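Local coordinates for ESX-5 secretion-associated protein EspG5 (Mycobacterium marinum, PDB 6VJ5) that acts in the cytoplasm as a specific chaperone for cognate PE/PPE proteins, preventing aggregation of their dimers and supporting secretion through ESX-5, at residues I10-V14 with D15-M19; V55-Q59 with G60-G64; A130-G134 with N135-V139. One frame throughout, in Å; residues are numbered along the deposited sequence.

Contact 1: I10-V14 with D15-M19; sequences ITVNV and DGFWM
Asn13 and Gly16 form an N-cap contact at the sharp bend where strand 10-13, within this chain the outermost strand at one end of the large antiparallel sheet, gives way to helix 14-23. The strand and the helix segment 15-19 run at 105° to one another, and the side chain of Asn13 holds the corner. Its OD1 accepts from Gly16 N at 2.7 Å, with the donor almost in line with the side-chain C=O and an angle of 164° at the hydrogen. With chi1 at 60°, CG stands close to both its own backbone N and its carbonyl carbon, which turns the carboxamide toward the first helical turn. Asparagine suits the place because its short side chain brings an acceptor to an amide that has no earlier turn of helix to bond to. Asp15 N lies 3.2 Å from the same OD1, but its angle is too poor for a bond. The regular helical pattern starts at once: Asn13 O accepts from Phe17 N at 3.0 Å and Val14 O from Trp18 N at 3.2 Å.

An apolar contact backs the cap. Val12 CG2 lies 3.6 Å from Phe17 CB and also meets the edge of the ring near its plane, the two side chains crossing at about a right angle. The ring then leads away from the strand to Ile137, Val139 and helix 69-79. Gly16, having no side chain, suits the tight spot beside Val12. Asp15 in the first turn makes a salt bridge with Arg36, whose cation also meets the Trp18 ring.

The helix start is thus held by a neutral acceptor on the Gly16 amide, while the negative charge of Asp15 probably gains stability from both Arg36 and the positive end of the helix dipole.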
loop_
_atom_site.group_PDB
_atom_site.type_symbol
_atom_site.label_atom_id
_atom_site.label_comp_id
_atom_site.label_asym_id
_atom_site.label_seq_id
_atom_site.Cartn_x
_atom_site.Cartn_y
_atom_site.Cartn_z
ATOM N N ILE C 10 25.690 -0.165 -11.441
ATOM C CA ILE C 10 24.984 -1.348 -10.970
ATOM C C ILE C 10 23.665 -1.467 -11.718
ATOM O O ILE C 10 23.162 -0.503 -12.296
ATOM C CB ILE C 10 24.709 -1.318 -9.453
ATOM C CG1 ILE C 10 23.847 -0.108 -9.100
ATOM C CG2 ILE C 10 26.008 -1.273 -8.680
ATOM C CD1 ILE C 10 23.338 -0.122 -7.683
ATOM N N THR C 11 23.093 -2.666 -11.682
ATOM C CA THR C 11 21.803 -2.927 -12.305
ATOM C C THR C 11 21.033 -3.912 -11.444
ATOM O O THR C 11 21.520 -5.012 -11.161
ATOM C CB THR C 11 21.974 -3.471 -13.725
ATOM O OG1 THR C 11 22.520 -2.446 -14.565
ATOM C CG2 THR C 11 20.635 -3.924 -14.284
ATOM N N VAL C 12 19.834 -3.512 -11.025
ATOM C CA VAL C 12 18.954 -4.355 -10.232
ATOM C C VAL C 12 17.604 -4.412 -10.930
ATOM O O VAL C 12 17.232 -3.510 -11.682
ATOM C CB VAL C 12 18.793 -3.831 -8.790
ATOM C CG1 VAL C 12 20.149 -3.718 -8.112
ATOM C CG2 VAL C 12 18.074 -2.487 -8.793
ATOM N N ASN C 13 16.868 -5.488 -10.677
ATOM C CA ASN C 13 15.494 -5.549 -11.151
ATOM C C ASN C 13 14.611 -4.672 -10.260
ATOM O O ASN C 13 15.078 -4.024 -9.318
ATOM C CB ASN C 13 15.010 -6.998 -11.224
ATOM C CG ASN C 13 15.033 -7.707 -9.888
ATOM O OD1 ASN C 13 14.906 -7.089 -8.833
ATOM N ND2 ASN C 13 15.180 -9.028 -9.931
ATOM N N VAL C 14 13.318 -4.624 -10.581
ATOM C CA VAL C 14 12.412 -3.730 -9.869
ATOM C C VAL C 14 12.286 -4.146 -8.409
ATOM O O VAL C 14 12.184 -3.298 -7.515
ATOM C CB VAL C 14 11.044 -3.701 -10.572
ATOM C CG1 VAL C 14 10.029 -2.904 -9.764
ATOM C CG2 VAL C 14 11.179 -3.113 -11.972
ATOM N N ASP C 15 12.294 -5.454 -8.144
ATOM C CA ASP C 15 12.247 -5.932 -6.767
ATOM C C ASP C 15 13.479 -5.482 -5.995
ATOM O O ASP C 15 13.374 -4.979 -4.872
ATOM C CB ASP C 15 12.125 -7.458 -6.749
ATOM C CG ASP C 15 10.727 -7.935 -7.080
ATOM O OD1 ASP C 15 9.762 -7.203 -6.773
ATOM O OD2 ASP C 15 10.593 -9.045 -7.639
ATOM N N GLY C 16 14.663 -5.653 -6.587
ATOM C CA GLY C 16 15.885 -5.273 -5.897
ATOM C C GLY C 16 15.970 -3.785 -5.623
ATOM O O GLY C 16 16.428 -3.366 -4.557
ATOM N N PHE C 17 15.530 -2.963 -6.577
ATOM C CA PHE C 17 15.566 -1.524 -6.348
ATOM C C PHE C 17 14.666 -1.126 -5.187
ATOM O O PHE C 17 14.967 -0.170 -4.462
ATOM C CB PHE C 17 15.148 -0.768 -7.603
ATOM C CG PHE C 17 15.450 0.698 -7.540
ATOM C CD1 PHE C 17 14.594 1.570 -6.888
ATOM C CD2 PHE C 17 16.600 1.200 -8.116
ATOM C CE1 PHE C 17 14.875 2.918 -6.824
ATOM C CE2 PHE C 17 16.888 2.550 -8.053
ATOM C CZ PHE C 17 16.024 3.409 -7.406
ATOM N N TRP C 18 13.551 -1.834 -5.006
ATOM C CA TRP C 18 12.655 -1.531 -3.897
ATOM C C TRP C 18 13.263 -1.934 -2.559
ATOM O O TRP C 18 13.044 -1.250 -1.556
ATOM C CB TRP C 18 11.316 -2.227 -4.125
ATOM C CG TRP C 18 10.413 -2.262 -2.944
ATOM C CD1 TRP C 18 9.560 -1.280 -2.530
ATOM C CD2 TRP C 18 10.252 -3.346 -2.029
ATOM N NE1 TRP C 18 8.879 -1.687 -1.408
ATOM C CE2 TRP C 18 9.288 -2.952 -1.080
ATOM C CE3 TRP C 18 10.833 -4.612 -1.916
ATOM C CZ2 TRP C 18 8.894 -3.778 -0.034
ATOM C CZ3 TRP C 18 10.439 -5.428 -0.883
ATOM C CH2 TRP C 18 9.475 -5.011 0.044
ATOM N N MET C 19 14.033 -3.021 -2.521
ATOM C CA MET C 19 14.667 -3.418 -1.269
ATOM C C MET C 19 15.713 -2.399 -0.837
ATOM O O MET C 19 15.780 -2.038 0.343
ATOM C CB MET C 19 15.277 -4.806 -1.424
ATOM C CG MET C 19 14.298 -5.791 -2.043
ATOM S SD MET C 19 14.563 -7.505 -1.575
ATOM C CE MET C 19 16.251 -7.731 -2.124
#

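Contact 2: V55-Q59 with G60-G64; sequences VMREQ and GIVVG
Arg57 NE donates to the backbone carbonyl of Gly64 at 3.1 Å, a fairly straight bond (162° at the hydrogen) that lies in the carbonyl plane on a lone pair and close to the guanidinium plane. An extended chain from CG to NE gives arginine the length to pass alongside Val62 and meet the chain again at Gly64, while its NH2 turns to Asn48 OD1. At the root of the side chain, Arg57 CA makes a CA-H...O contact with Val62 O at 3.4 Å.

Between these two ends the chain leaves helix 51-58 through a Schellman motif. Gly60 takes a positive phi of 77°, natural for glycine, and its N bonds weakly to Arg57 O at 3.4 Å. Met56 O, near the end of the helix, accepts from Val62 N at 3.3 Å. The reversal also brings apolar groups together as the motif commonly does: Met56 CB lies 4.2 Å from Ile61 CB, and Ile61 CG1 rests 3.9 Å from Gln59 CB. Ile61 and Met56 both continue onto Val12 of strand 10-13, whereas Val62 faces Leu20 and Leu23 of helix 14-23.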
loop_
_atom_site.group_PDB
_atom_site.type_symbol
_atom_site.label_atom_id
_atom_site.label_comp_id
_atom_site.label_asym_id
_atom_site.label_seq_id
_atom_site.Cartn_x
_atom_site.Cartn_y
_atom_site.Cartn_z
ATOM N N VAL C 55 21.060 -12.181 -4.137
ATOM C CA VAL C 55 21.665 -11.825 -5.416
ATOM C C VAL C 55 22.449 -10.526 -5.289
ATOM O O VAL C 55 23.549 -10.391 -5.840
ATOM C CB VAL C 55 20.580 -11.733 -6.506
ATOM C CG1 VAL C 55 21.168 -11.229 -7.814
ATOM C CG2 VAL C 55 19.912 -13.090 -6.691
ATOM N N MET C 56 21.903 -9.553 -4.553
ATOM C CA MET C 56 22.611 -8.299 -4.336
ATOM C C MET C 56 23.757 -8.454 -3.345
ATOM O O MET C 56 24.687 -7.641 -3.364
ATOM C CB MET C 56 21.637 -7.221 -3.851
ATOM C CG MET C 56 20.588 -6.838 -4.885
ATOM S SD MET C 56 19.921 -5.172 -4.681
ATOM C CE MET C 56 18.596 -5.456 -3.505
ATOM N N ARG C 57 23.712 -9.469 -2.475
ATOM C CA ARG C 57 24.834 -9.705 -1.572
ATOM C C ARG C 57 26.050 -10.233 -2.323
ATOM O O ARG C 57 27.190 -10.007 -1.898
ATOM C CB ARG C 57 24.441 -10.692 -0.471
ATOM C CG ARG C 57 23.468 -10.142 0.552
ATOM C CD ARG C 57 23.331 -11.074 1.756
ATOM N NE ARG C 57 22.445 -10.510 2.772
ATOM C CZ ARG C 57 21.161 -10.829 2.913
ATOM N NH1 ARG C 57 20.597 -11.723 2.110
ATOM N NH2 ARG C 57 20.440 -10.252 3.865
ATOM N N GLU C 58 25.829 -10.939 -3.433
ATOM C CA GLU C 58 26.943 -11.491 -4.194
ATOM C C GLU C 58 27.652 -10.418 -5.007
ATOM O O GLU C 58 28.879 -10.455 -5.148
ATOM C CB GLU C 58 26.444 -12.612 -5.104
ATOM C CG GLU C 58 25.934 -13.818 -4.345
ATOM C CD GLU C 58 25.386 -14.894 -5.256
ATOM O OE1 GLU C 58 25.198 -14.616 -6.460
ATOM O OE2 GLU C 58 25.145 -16.019 -4.769
ATOM N N GLN C 59 26.905 -9.455 -5.540
ATOM C CA GLN C 59 27.499 -8.352 -6.284
ATOM C C GLN C 59 28.155 -7.316 -5.378
ATOM O O GLN C 59 28.716 -6.339 -5.885
ATOM C CB GLN C 59 26.440 -7.660 -7.149
ATOM C CG GLN C 59 25.840 -8.542 -8.225
ATOM C CD GLN C 59 26.893 -9.189 -9.104
ATOM O OE1 GLN C 59 27.192 -10.374 -8.960
ATOM N NE2 GLN C 59 27.464 -8.411 -10.017
ATOM N N GLY C 60 28.094 -7.497 -4.061
ATOM C CA GLY C 60 28.630 -6.523 -3.135
ATOM C C GLY C 60 27.769 -5.300 -2.926
ATOM O O GLY C 60 28.155 -4.415 -2.149
ATOM N N ILE C 61 26.620 -5.214 -3.597
ATOM C CA ILE C 61 25.742 -4.060 -3.435
ATOM C C ILE C 61 25.300 -3.929 -1.986
ATOM O O ILE C 61 25.215 -2.820 -1.442
ATOM C CB ILE C 61 24.533 -4.181 -4.381
ATOM C CG1 ILE C 61 25.004 -4.330 -5.828
ATOM C CG2 ILE C 61 23.615 -2.977 -4.235
ATOM C CD1 ILE C 61 23.889 -4.649 -6.799
ATOM N N VAL C 62 25.002 -5.052 -1.344
ATOM C CA VAL C 62 24.639 -5.092 0.064
ATOM C C VAL C 62 25.650 -5.982 0.770
ATOM O O VAL C 62 25.799 -7.160 0.419
ATOM C CB VAL C 62 23.208 -5.609 0.276
ATOM C CG1 VAL C 62 22.970 -5.900 1.748
ATOM C CG2 VAL C 62 22.201 -4.596 -0.246
ATOM N N VAL C 63 26.351 -5.418 1.745
ATOM C CA VAL C 63 27.297 -6.159 2.568
ATOM C C VAL C 63 26.590 -6.462 3.882
ATOM O O VAL C 63 26.316 -5.554 4.675
ATOM C CB VAL C 63 28.597 -5.374 2.787
ATOM C CG1 VAL C 63 29.705 -6.315 3.232
ATOM C CG2 VAL C 63 28.985 -4.631 1.516
ATOM N N GLY C 64 26.278 -7.735 4.106
ATOM C CA GLY C 64 25.482 -8.122 5.252
ATOM C C GLY C 64 24.101 -7.507 5.203
ATOM O O GLY C 64 23.222 -7.988 4.480
#

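Contact 3: A130-G134 with N135-V139; sequences AVRVG and NDITV
The guanidinium of Arg132 meets Gly134 O at its edge, in its own plane, and grips that one oxygen side-on with two nitrogens, NE at 2.9 Å and NH2 at 3.2 Å. Asn135 OD1 lies at the same group's edge, accepting a weak, bent bond from NH2 at 2.9 Å. The two side chains run side by side in the same direction, but the amide plane is turned 55° from the guanidinium plane. CG anti to the backbone N (chi1 172°) and a fully extended chain carry the charged end along the hairpin to its turn. There NH1 and NH2 also reach Leu33 O and Arg109 O, backbone acceptors well suited to a buried arginine. Its aliphatic part is used too: CB lies 3.9 Å from Ile137 CG1.

Along the hairpin, the strands pair through Val131 and Thr138, where Val131 N donates to Thr138 O at 3.0 Å and Thr138 N to Val131 O at 2.9 Å, and again through Val133 and Asp136. Ala130, Arg132, Ile137 and Val139 share one face, from which Ala130 touches Leu78 of helix 69-79. Val131, Val133, Asp136 and Thr138 occupy the other face; the beta-branched Val131, Val133 and Thr138 suit extended strands, and Thr138 OG1 bonds to Thr11 OG1.

Gly134, with a positive phi of 59°, and Asn135 fill the two corners of a type II' turn from Val133 to Asp136, the tight two-residue connection of a classic antiparallel beta hairpin, here fastened by an arginine.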
loop_
_atom_site.group_PDB
_atom_site.type_symbol
_atom_site.label_atom_id
_atom_site.label_comp_id
_atom_site.label_asym_id
_atom_site.label_seq_id
_atom_site.Cartn_x
_atom_site.Cartn_y
_atom_site.Cartn_z
ATOM N N ALA C 130 19.615 7.331 -13.302
ATOM C CA ALA C 130 18.769 6.156 -13.123
ATOM C C ALA C 130 18.060 5.893 -14.442
ATOM O O ALA C 130 17.312 6.750 -14.927
ATOM C CB ALA C 130 17.761 6.361 -11.987
ATOM N N VAL C 131 18.302 4.720 -15.025
ATOM C CA VAL C 131 17.780 4.366 -16.342
ATOM C C VAL C 131 17.063 3.034 -16.219
ATOM O O VAL C 131 17.668 2.043 -15.797
ATOM C CB VAL C 131 18.894 4.276 -17.402
ATOM C CG1 VAL C 131 18.342 3.770 -18.733
ATOM C CG2 VAL C 131 19.581 5.626 -17.559
ATOM N N ARG C 132 15.792 3.001 -16.604
ATOM C CA ARG C 132 15.006 1.779 -16.541
ATOM C C ARG C 132 14.695 1.274 -17.943
ATOM O O ARG C 132 14.232 2.038 -18.799
ATOM C CB ARG C 132 13.699 1.977 -15.769
ATOM C CG ARG C 132 12.817 0.746 -15.876
ATOM C CD ARG C 132 11.673 0.700 -14.888
ATOM N NE ARG C 132 10.909 -0.531 -15.088
ATOM C CZ ARG C 132 9.804 -0.851 -14.427
ATOM N NH1 ARG C 132 9.317 -0.036 -13.501
ATOM N NH2 ARG C 132 9.184 -1.993 -14.694
ATOM N N VAL C 133 14.951 -0.016 -18.164
ATOM C CA VAL C 133 14.615 -0.716 -19.399
ATOM C C VAL C 133 14.000 -2.053 -19.009
ATOM O O VAL C 133 14.593 -2.806 -18.231
ATOM C CB VAL C 133 15.843 -0.946 -20.300
ATOM C CG1 VAL C 133 15.445 -1.772 -21.521
ATOM C CG2 VAL C 133 16.462 0.377 -20.712
ATOM N N GLY C 134 12.833 -2.357 -19.550
ATOM C CA GLY C 134 12.152 -3.566 -19.127
ATOM C C GLY C 134 11.902 -3.490 -17.632
ATOM O O GLY C 134 11.260 -2.563 -17.123
ATOM N N ASN C 135 12.422 -4.463 -16.892
ATOM C CA ASN C 135 12.265 -4.493 -15.445
ATOM C C ASN C 135 13.595 -4.316 -14.730
ATOM O O ASN C 135 13.721 -4.697 -13.562
ATOM C CB ASN C 135 11.568 -5.791 -15.048
ATOM C CG ASN C 135 10.101 -5.789 -15.454
ATOM O OD1 ASN C 135 9.461 -4.734 -15.495
ATOM N ND2 ASN C 135 9.569 -6.961 -15.772
ATOM N N ASP C 136 14.569 -3.706 -15.397
ATOM C CA ASP C 136 15.891 -3.468 -14.847
ATOM C C ASP C 136 16.139 -1.975 -14.745
ATOM O O ASP C 136 15.748 -1.205 -15.627
ATOM C CB ASP C 136 16.953 -4.134 -15.719
ATOM C CG ASP C 136 16.863 -5.641 -15.675
ATOM O OD1 ASP C 136 16.954 -6.202 -14.563
ATOM O OD2 ASP C 136 16.669 -6.263 -16.742
ATOM N N ILE C 137 16.781 -1.577 -13.654
ATOM C CA ILE C 137 17.175 -0.199 -13.408
ATOM C C ILE C 137 18.684 -0.183 -13.202
ATOM O O ILE C 137 19.236 -1.061 -12.530
ATOM C CB ILE C 137 16.437 0.391 -12.188
ATOM C CG1 ILE C 137 14.923 0.424 -12.442
ATOM C CG2 ILE C 137 16.948 1.792 -11.896
ATOM C CD1 ILE C 137 14.072 0.451 -11.180
ATOM N N THR C 138 19.348 0.801 -13.805
ATOM C CA THR C 138 20.794 0.969 -13.720
ATOM C C THR C 138 21.066 2.319 -13.075
ATOM O O THR C 138 20.589 3.348 -13.567
ATOM C CB THR C 138 21.444 0.899 -15.103
ATOM O OG1 THR C 138 21.415 -0.450 -15.584
ATOM C CG2 THR C 138 22.889 1.385 -15.052
ATOM N N VAL C 139 21.828 2.317 -11.984
ATOM C CA VAL C 139 22.161 3.527 -11.242
ATOM C C VAL C 139 23.658 3.769 -11.361
ATOM O O VAL C 139 24.455 2.825 -11.311
ATOM C CB VAL C 139 21.736 3.417 -9.764
ATOM C CG1 VAL C 139 22.043 4.708 -9.024
ATOM C CG2 VAL C 139 20.255 3.077 -9.663
#

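How the contacts relate
The three contacts follow one another along the chain in numerical order, all on one side of its centre. Contact 1 lies between the others, its centre about 12 Å from that of contact 2 and about 8 Å from that of contact 3. Strand 10-13 pairs antiparallel with strand 136-141, which brings the hairpin of contact 3 into the same sheet, and Val12 O and Ile137 N probably share a hydrogen bond. Toward contact 2 the link is apolar: Val12, Gly16 and Met19 pack on Met56, joining strand 10-13 and helix 14-23 to helix 51-58. Contacts 2 and 3 do not touch, their nearest atoms being about 8 Å apart. Contact 1 thus couples one end of the chaperone's large sheet to neighbouring helices.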